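PDB 3D8U: PurR transcriptional regulator from Vibrio parahaemolyticus, which probably acts as a LacI/PurR-family transcription regulator, binding cis-regulatory DNA to control gene expression. Local coordinates for residues E170-L175 against F198-R203; I192-L197 against E223-S228. All coordinates share one frame; numbering follows the deposited sequence.

Helix 190-203 is shared by the two contacts, whose centres lie about 12 Å apart. Its C-terminal half packs on helix 165-178 in contact 1, and the preceding turns meet the loop 223-228 in contact 2. His201 ties them together: it lies on segment 198-203, though it touches nothing of 170-175, and its NE2 comes 3.7 Å from Pro227 CD of the second contact. Leu172 CD1 also packs on Ala196 O at 4.1 Å. Both contacts touch the second subunit, where Phe198 stacks on Phe198 of that chain, so the shared helix faces the dimer interface as well as its own domain.

Contact 1 of 2, residues E170-L175 against F198-R203; sequences EGLAKL and FECHRR
Helices 165-178 and 190-203 meet with their segment axes 9.8 Å apart and their N-to-C directions at 54°, bringing Leu172 opposite Glu199 with CA atoms 7.3 Å apart. Leu172 carries the apolar half of the contact. With its CG anti to the backbone N (chi1 -150°), it sends the CD1 branch toward the other helix, where that methyl lies 3.9 Å from Glu199 CG and 4.0 Å from Cys200 SG. It therefore meets the aliphatic part of the glutamate, not its carboxylate. Further back, Leu172 also touches Leu185 of strand 184-187 and Ile211, so it fills the space between helices and sheet.

One turn on from Glu199, Arg203 reaches across to helix 165-178, extended from CG to NE. The CA of Ala173 lies over one face of its guanidinium, and Ala173 CB is 3.4 Å from Arg203 NH2. A carboxylate helps to place that group: Glu199 OE2 takes Arg202 NE at 3.2 Å in a fairly straight bond, 166° at the hydrogen, and Arg203 NE at 2.8 Å in a weak, bent one. Two arginines thus share one oxygen in a salt-bridge network along helix 190-203. Two neighbouring helices covering one side of a parallel sheet, each linking successive strands in beta-alpha-beta fashion, are characteristic of the periplasmic-binding-protein fold of LacI-family regulators.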
ATOM      1  N   GLU B 170      -8.258  17.905  -5.416  1.00 80.17           N
ATOM      2  CA  GLU B 170      -7.878  19.093  -6.125  1.00 79.92           C
ATOM      3  C   GLU B 170      -8.107  18.850  -7.576  1.00 79.99           C
ATOM      4  O   GLU B 170      -8.528  19.751  -8.303  1.00 81.06           O
ATOM      5  CB  GLU B 170      -6.456  19.454  -5.812  1.00 79.24           C
ATOM      6  CG  GLU B 170      -6.328  19.771  -4.375  1.00 79.76           C
ATOM      7  CD  GLU B 170      -4.910  19.840  -3.957  1.00 84.93           C
ATOM      8  OE1 GLU B 170      -4.615  20.522  -2.951  1.00 89.59           O
ATOM      9  OE2 GLU B 170      -4.067  19.222  -4.634  1.00 87.95           O
ATOM     10  N   GLY B 171      -7.895  17.611  -7.994  1.00 79.75           N
ATOM     11  CA  GLY B 171      -8.189  17.215  -9.383  1.00 79.00           C
ATOM     12  C   GLY B 171      -9.592  17.651  -9.734  1.00 77.94           C
ATOM     13  O   GLY B 171      -9.788  18.423 -10.687  1.00 78.05           O
ATOM     14  N   LEU B 172     -10.558  17.196  -8.934  1.00 76.52           N
ATOM     15  CA  LEU B 172     -11.933  17.550  -9.173  1.00 75.69           C
ATOM     16  C   LEU B 172     -12.050  19.060  -9.220  1.00 75.56           C
ATOM     17  O   LEU B 172     -12.585  19.631 -10.194  1.00 75.42           O
ATOM     18  CB  LEU B 172     -12.820  17.037  -8.075  1.00 75.82           C
ATOM     19  CG  LEU B 172     -14.271  16.678  -8.406  1.00 75.08           C
ATOM     20  CD1 LEU B 172     -15.145  17.041  -7.230  1.00 71.28           C
ATOM     21  CD2 LEU B 172     -14.794  17.291  -9.673  1.00 73.29           C
ATOM     22  N   ALA B 173     -11.522  19.719  -8.192  1.00 75.04           N
ATOM     23  CA  ALA B 173     -11.579  21.188  -8.152  1.00 74.69           C
ATOM     24  C   ALA B 173     -11.179  21.825  -9.481  1.00 74.79           C
ATOM     25  O   ALA B 173     -11.981  22.531 -10.096  1.00 74.63           O
ATOM     26  CB  ALA B 173     -10.769  21.740  -7.032  1.00 73.80           C
ATOM     27  N   LYS B 174      -9.963  21.554  -9.941  1.00 75.18           N
ATOM     28  CA  LYS B 174      -9.428  22.267 -11.083  1.00 76.31           C
ATOM     29  C   LYS B 174     -10.232  21.984 -12.365  1.00 76.89           C
ATOM     30  O   LYS B 174     -10.420  22.869 -13.201  1.00 76.65           O
ATOM     31  CB  LYS B 174      -7.958  21.928 -11.288  1.00 77.02           C
ATOM     32  CG  LYS B 174      -7.031  22.230 -10.104  1.00 79.16           C
ATOM     33  CD  LYS B 174      -5.604  22.375 -10.632  1.00 83.08           C
ATOM     34  CE  LYS B 174      -4.540  22.333  -9.537  1.00 86.88           C
ATOM     35  NZ  LYS B 174      -4.090  20.936  -9.211  1.00 90.07           N
ATOM     36  N   LEU B 175     -10.716  20.752 -12.509  1.00 77.59           N
ATOM     37  CA  LEU B 175     -11.587  20.423 -13.616  1.00 78.27           C
ATOM     38  C   LEU B 175     -12.885  21.240 -13.563  1.00 78.63           C
ATOM     39  O   LEU B 175     -13.254  21.890 -14.529  1.00 78.46           O
ATOM     40  CB  LEU B 175     -11.860  18.915 -13.647  1.00 78.55           C
ATOM     41  CG  LEU B 175     -10.719  17.976 -14.074  1.00 78.41           C
ATOM     42  CD1 LEU B 175     -11.286  16.646 -14.431  1.00 78.32           C
ATOM     43  CD2 LEU B 175      -9.952  18.492 -15.269  1.00 76.96           C
ATOM     44  N   PHE B 198     -15.033  11.990  -1.843  1.00 83.88           N
ATOM     45  CA  PHE B 198     -15.054  12.822  -0.683  1.00 83.77           C
ATOM     46  C   PHE B 198     -15.221  14.295  -1.043  1.00 83.96           C
ATOM     47  O   PHE B 198     -15.922  15.010  -0.336  1.00 84.61           O
ATOM     48  CB  PHE B 198     -13.768  12.620   0.083  1.00 83.96           C
ATOM     49  CG  PHE B 198     -13.815  11.494   1.062  1.00 85.31           C
ATOM     50  CD1 PHE B 198     -14.974  11.235   1.806  1.00 86.87           C
ATOM     51  CD2 PHE B 198     -12.681  10.720   1.308  1.00 86.60           C
ATOM     52  CE1 PHE B 198     -15.009  10.198   2.749  1.00 86.32           C
ATOM     53  CE2 PHE B 198     -12.705   9.674   2.270  1.00 85.63           C
ATOM     54  CZ  PHE B 198     -13.864   9.416   2.978  1.00 84.94           C
ATOM     55  N   GLU B 199     -14.601  14.753  -2.132  1.00 83.47           N
ATOM     56  CA  GLU B 199     -14.672  16.178  -2.494  1.00 83.66           C
ATOM     57  C   GLU B 199     -16.045  16.529  -3.068  1.00 84.31           C
ATOM     58  O   GLU B 199     -16.524  17.659  -2.909  1.00 84.28           O
ATOM     59  CB  GLU B 199     -13.536  16.580  -3.466  1.00 83.95           C
ATOM     60  CG  GLU B 199     -13.427  18.050  -3.841  1.00 82.61           C
ATOM     61  CD  GLU B 199     -13.088  18.903  -2.630  1.00 84.94           C
ATOM     62  OE1 GLU B 199     -12.612  18.279  -1.640  1.00 86.56           O
ATOM     63  OE2 GLU B 199     -13.303  20.158  -2.642  1.00 81.04           O
ATOM     64  N   CYS B 200     -16.669  15.562  -3.744  1.00 84.70           N
ATOM     65  CA  CYS B 200     -18.033  15.717  -4.209  1.00 85.28           C
ATOM     66  C   CYS B 200     -18.886  15.972  -2.986  1.00 84.98           C
ATOM     67  O   CYS B 200     -19.605  16.971  -2.908  1.00 85.53           O
ATOM     68  CB  CYS B 200     -18.485  14.443  -4.873  1.00 85.97           C
ATOM     69  SG  CYS B 200     -17.821  14.219  -6.515  1.00 90.56           S
ATOM     70  N   HIS B 201     -18.764  15.099  -1.993  1.00 84.08           N
ATOM     71  CA  HIS B 201     -19.419  15.366  -0.727  1.00 83.30           C
ATOM     72  C   HIS B 201     -19.181  16.777  -0.178  1.00 81.89           C
ATOM     73  O   HIS B 201     -20.131  17.420   0.258  1.00 81.78           O
ATOM     74  CB  HIS B 201     -19.122  14.282   0.290  1.00 83.22           C
ATOM     75  CG  HIS B 201     -19.710  12.963  -0.088  1.00 85.46           C
ATOM     76  ND1 HIS B 201     -19.381  11.785   0.544  1.00 86.53           N
ATOM     77  CD2 HIS B 201     -20.590  12.631  -1.061  1.00 87.96           C
ATOM     78  CE1 HIS B 201     -20.039  10.787  -0.008  1.00 84.77           C
ATOM     79  NE2 HIS B 201     -20.778  11.271  -0.987  1.00 87.65           N
ATOM     80  N   ARG B 202     -17.948  17.273  -0.246  1.00 80.16           N
ATOM     81  CA  ARG B 202     -17.655  18.601   0.319  1.00 78.66           C
ATOM     82  C   ARG B 202     -18.446  19.702  -0.412  1.00 78.29           C
ATOM     83  O   ARG B 202     -18.975  20.642   0.209  1.00 77.61           O
ATOM     84  CB  ARG B 202     -16.156  18.928   0.285  1.00 77.55           C
ATOM     85  CG  ARG B 202     -15.833  19.996   1.280  1.00 76.08           C
ATOM     86  CD  ARG B 202     -14.368  20.315   1.428  1.00 73.34           C
ATOM     87  NE  ARG B 202     -13.954  21.183   0.336  1.00 71.11           N
ATOM     88  CZ  ARG B 202     -13.649  22.471   0.442  1.00 68.49           C
ATOM     89  NH1 ARG B 202     -13.646  23.105   1.607  1.00 67.24           N
ATOM     90  NH2 ARG B 202     -13.325  23.119  -0.666  1.00 70.15           N
ATOM     91  N   ARG B 203     -18.540  19.546  -1.731  1.00 77.23           N
ATOM     92  CA  ARG B 203     -19.037  20.582  -2.599  1.00 76.19           C
ATOM     93  C   ARG B 203     -20.499  20.339  -2.833  1.00 75.95           C
ATOM     94  O   ARG B 203     -21.159  21.064  -3.572  1.00 75.43           O
ATOM     95  CB  ARG B 203     -18.298  20.527  -3.921  1.00 76.37           C
ATOM     96  CG  ARG B 203     -16.804  20.364  -3.802  1.00 74.85           C
ATOM     97  CD  ARG B 203     -16.129  20.856  -5.062  1.00 72.59           C
ATOM     98  NE  ARG B 203     -14.730  21.188  -4.800  1.00 70.63           N
ATOM     99  CZ  ARG B 203     -14.215  22.409  -4.770  1.00 70.78           C
ATOM    100  NH1 ARG B 203     -14.939  23.493  -5.024  1.00 70.72           N
ATOM    101  NH2 ARG B 203     -12.939  22.540  -4.495  1.00 74.54           N
TER

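Contact 2 of 2, residues I192-L197 against E223-S228; sequences IAIGAL and EHAYPS
Leu197 and Ile194 of helix 190-203 meet Ala225 and Pro227 of the loop that follows helix 220-223, joining that helix to the loop in the alpha/beta domain of periplasmic-binding-protein fold. Leu197 does most of the touching. Its CD1 methyl rests 3.8 Å from Ala225 CB and lies against the backbone carbonyl oxygens of Tyr226 and Pro227, while CD2 comes 3.8 Å from Pro227 CD and also lies near Tyr226 O. Ile194, one turn earlier, adds its CD1 at 4.1 Å from the same Ala225 CB. Its CG1 stands beside the backbone N (chi1 -74°), and a second bend at chi2 turns the end of the chain to the loop although its CB bond does not point at the loop. Ala225 CB is therefore met by methyls from two successive turns.

Outside this apolar first shell, His201 on the same helix touches both Tyr226 and Pro227, and Pro227 also packs on Ala270. Ser228 joins the loop to the C-terminal segment at Ser271 through backbone bonding. Phe198 of the second subunit covers Leu197 and Ala225, which places this loop at the dimer interface. The peptide between Tyr226 and Pro227 is cis, and Pro227 CD sits 4.0 Å above one face of the Tyr226 ring, offset toward its rim.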
ATOM      1  N   ILE B 192      -7.096   8.305  -5.841  1.00 80.21           N
ATOM      2  CA  ILE B 192      -7.593   9.434  -6.582  1.00 80.11           C
ATOM      3  C   ILE B 192      -9.121   9.516  -6.530  1.00 80.24           C
ATOM      4  O   ILE B 192      -9.696  10.555  -6.212  1.00 80.65           O
ATOM      5  CB  ILE B 192      -7.075   9.341  -8.001  1.00 79.76           C
ATOM      6  CG1 ILE B 192      -5.556   9.467  -7.960  1.00 80.71           C
ATOM      7  CG2 ILE B 192      -7.741  10.372  -8.891  1.00 79.34           C
ATOM      8  CD1 ILE B 192      -4.811   8.986  -9.184  1.00 81.97           C
ATOM      9  N   ALA B 193      -9.771   8.400  -6.811  1.00 80.27           N
ATOM     10  CA  ALA B 193     -11.202   8.361  -6.901  1.00 79.77           C
ATOM     11  C   ALA B 193     -11.783   8.621  -5.540  1.00 79.71           C
ATOM     12  O   ALA B 193     -12.887   9.106  -5.427  1.00 79.58           O
ATOM     13  CB  ALA B 193     -11.628   7.008  -7.384  1.00 80.65           C
ATOM     14  N   ILE B 194     -11.045   8.288  -4.494  1.00 79.78           N
ATOM     15  CA  ILE B 194     -11.547   8.497  -3.151  1.00 79.85           C
ATOM     16  C   ILE B 194     -11.493   9.989  -2.830  1.00 80.61           C
ATOM     17  O   ILE B 194     -12.466  10.572  -2.302  1.00 80.58           O
ATOM     18  CB  ILE B 194     -10.732   7.703  -2.150  1.00 79.31           C
ATOM     19  CG1 ILE B 194     -11.102   6.232  -2.282  1.00 81.41           C
ATOM     20  CG2 ILE B 194     -10.986   8.183  -0.760  1.00 77.40           C
ATOM     21  CD1 ILE B 194     -12.391   5.824  -1.562  1.00 84.06           C
ATOM     22  N   GLY B 195     -10.358  10.608  -3.154  1.00 80.40           N
ATOM     23  CA  GLY B 195     -10.240  12.034  -2.988  1.00 80.65           C
ATOM     24  C   GLY B 195     -11.451  12.647  -3.644  1.00 80.88           C
ATOM     25  O   GLY B 195     -12.152  13.441  -3.037  1.00 81.27           O
ATOM     26  N   ALA B 196     -11.720  12.235  -4.877  1.00 81.05           N
ATOM     27  CA  ALA B 196     -12.750  12.859  -5.680  1.00 81.34           C
ATOM     28  C   ALA B 196     -14.109  12.713  -5.004  1.00 82.15           C
ATOM     29  O   ALA B 196     -14.803  13.711  -4.817  1.00 82.89           O
ATOM     30  CB  ALA B 196     -12.754  12.269  -7.061  1.00 80.54           C
ATOM     31  N   LEU B 197     -14.462  11.480  -4.617  1.00 82.57           N
ATOM     32  CA  LEU B 197     -15.740  11.141  -3.975  1.00 82.63           C
ATOM     33  C   LEU B 197     -15.988  12.016  -2.766  1.00 83.42           C
ATOM     34  O   LEU B 197     -17.015  12.675  -2.659  1.00 84.14           O
ATOM     35  CB  LEU B 197     -15.724   9.688  -3.492  1.00 82.03           C
ATOM     36  CG  LEU B 197     -17.018   8.870  -3.623  1.00 82.31           C
ATOM     37  CD1 LEU B 197     -17.095   7.827  -2.537  1.00 83.64           C
ATOM     38  CD2 LEU B 197     -18.305   9.675  -3.617  1.00 82.40           C
ATOM     39  N   GLU B 223     -14.751  -0.401  -3.104  1.00 80.73           N
ATOM     40  CA  GLU B 223     -16.004  -1.173  -3.065  1.00 80.56           C
ATOM     41  C   GLU B 223     -16.900  -0.783  -1.902  1.00 80.60           C
ATOM     42  O   GLU B 223     -18.121  -0.908  -1.989  1.00 80.71           O
ATOM     43  CB  GLU B 223     -15.717  -2.667  -2.940  1.00 80.31           C
ATOM     44  CG  GLU B 223     -16.978  -3.496  -2.908  1.00 81.56           C
ATOM     45  CD  GLU B 223     -16.718  -4.922  -2.512  1.00 83.89           C
ATOM     46  OE1 GLU B 223     -15.544  -5.198  -2.185  1.00 86.52           O
ATOM     47  OE2 GLU B 223     -17.668  -5.759  -2.518  1.00 82.25           O
ATOM     48  N   HIS B 224     -16.291  -0.341  -0.804  1.00 80.18           N
ATOM     49  CA  HIS B 224     -17.048  -0.084   0.383  1.00 80.05           C
ATOM     50  C   HIS B 224     -16.999   1.371   0.781  1.00 81.23           C
ATOM     51  O   HIS B 224     -17.111   1.693   1.968  1.00 81.74           O
ATOM     52  CB  HIS B 224     -16.558  -0.963   1.521  1.00 79.38           C
ATOM     53  CG  HIS B 224     -17.170  -2.324   1.538  1.00 76.46           C
ATOM     54  ND1 HIS B 224     -16.644  -3.388   0.835  1.00 74.30           N
ATOM     55  CD2 HIS B 224     -18.266  -2.797   2.174  1.00 73.89           C
ATOM     56  CE1 HIS B 224     -17.383  -4.459   1.041  1.00 72.44           C
ATOM     57  NE2 HIS B 224     -18.378  -4.126   1.845  1.00 73.21           N
ATOM     58  N   ALA B 225     -16.812   2.249  -0.201  1.00 81.96           N
ATOM     59  CA  ALA B 225     -17.011   3.681  -0.010  1.00 82.59           C
ATOM     60  C   ALA B 225     -18.517   3.997  -0.134  1.00 83.24           C
ATOM     61  O   ALA B 225     -19.314   3.091  -0.293  1.00 84.32           O
ATOM     62  CB  ALA B 225     -16.245   4.408  -1.030  1.00 82.78           C
ATOM     63  N   TYR B 226     -18.918   5.257  -0.035  1.00 83.78           N
ATOM     64  CA  TYR B 226     -20.321   5.631  -0.217  1.00 84.14           C
ATOM     65  C   TYR B 226     -20.484   6.928  -1.004  1.00 84.11           C
ATOM     66  O   TYR B 226     -19.921   7.943  -0.612  1.00 84.38           O
ATOM     67  CB  TYR B 226     -20.995   5.855   1.114  1.00 84.66           C
ATOM     68  CG  TYR B 226     -22.396   6.405   0.947  1.00 86.11           C
ATOM     69  CD1 TYR B 226     -22.646   7.777   1.048  1.00 86.38           C
ATOM     70  CD2 TYR B 226     -23.472   5.550   0.666  1.00 86.68           C
ATOM     71  CE1 TYR B 226     -23.930   8.283   0.888  1.00 86.76           C
ATOM     72  CE2 TYR B 226     -24.762   6.043   0.510  1.00 86.49           C
ATOM     73  CZ  TYR B 226     -24.977   7.410   0.622  1.00 86.96           C
ATOM     74  OH  TYR B 226     -26.241   7.903   0.454  1.00 87.32           O
ATOM     75  N   PRO B 227     -21.255   6.904  -2.105  1.00 83.61           N
ATOM     76  CA  PRO B 227     -21.808   5.729  -2.756  1.00 83.14           C
ATOM     77  C   PRO B 227     -20.636   4.867  -3.183  1.00 82.69           C
ATOM     78  O   PRO B 227     -19.588   5.420  -3.479  1.00 83.29           O
ATOM     79  CB  PRO B 227     -22.463   6.325  -3.999  1.00 82.88           C
ATOM     80  CG  PRO B 227     -22.805   7.681  -3.630  1.00 82.74           C
ATOM     81  CD  PRO B 227     -21.647   8.131  -2.815  1.00 83.43           C
ATOM     82  N   SER B 228     -20.787   3.545  -3.187  1.00 81.63           N
ATOM     83  CA  SER B 228     -19.703   2.639  -3.543  1.00 80.96           C
ATOM     84  C   SER B 228     -19.354   2.910  -4.971  1.00 81.34           C
ATOM     85  O   SER B 228     -20.217   3.336  -5.742  1.00 81.90           O
ATOM     86  CB  SER B 228     -20.209   1.223  -3.485  1.00 81.04           C
ATOM     87  OG  SER B 228     -21.380   1.125  -4.267  1.00 80.89           O
TER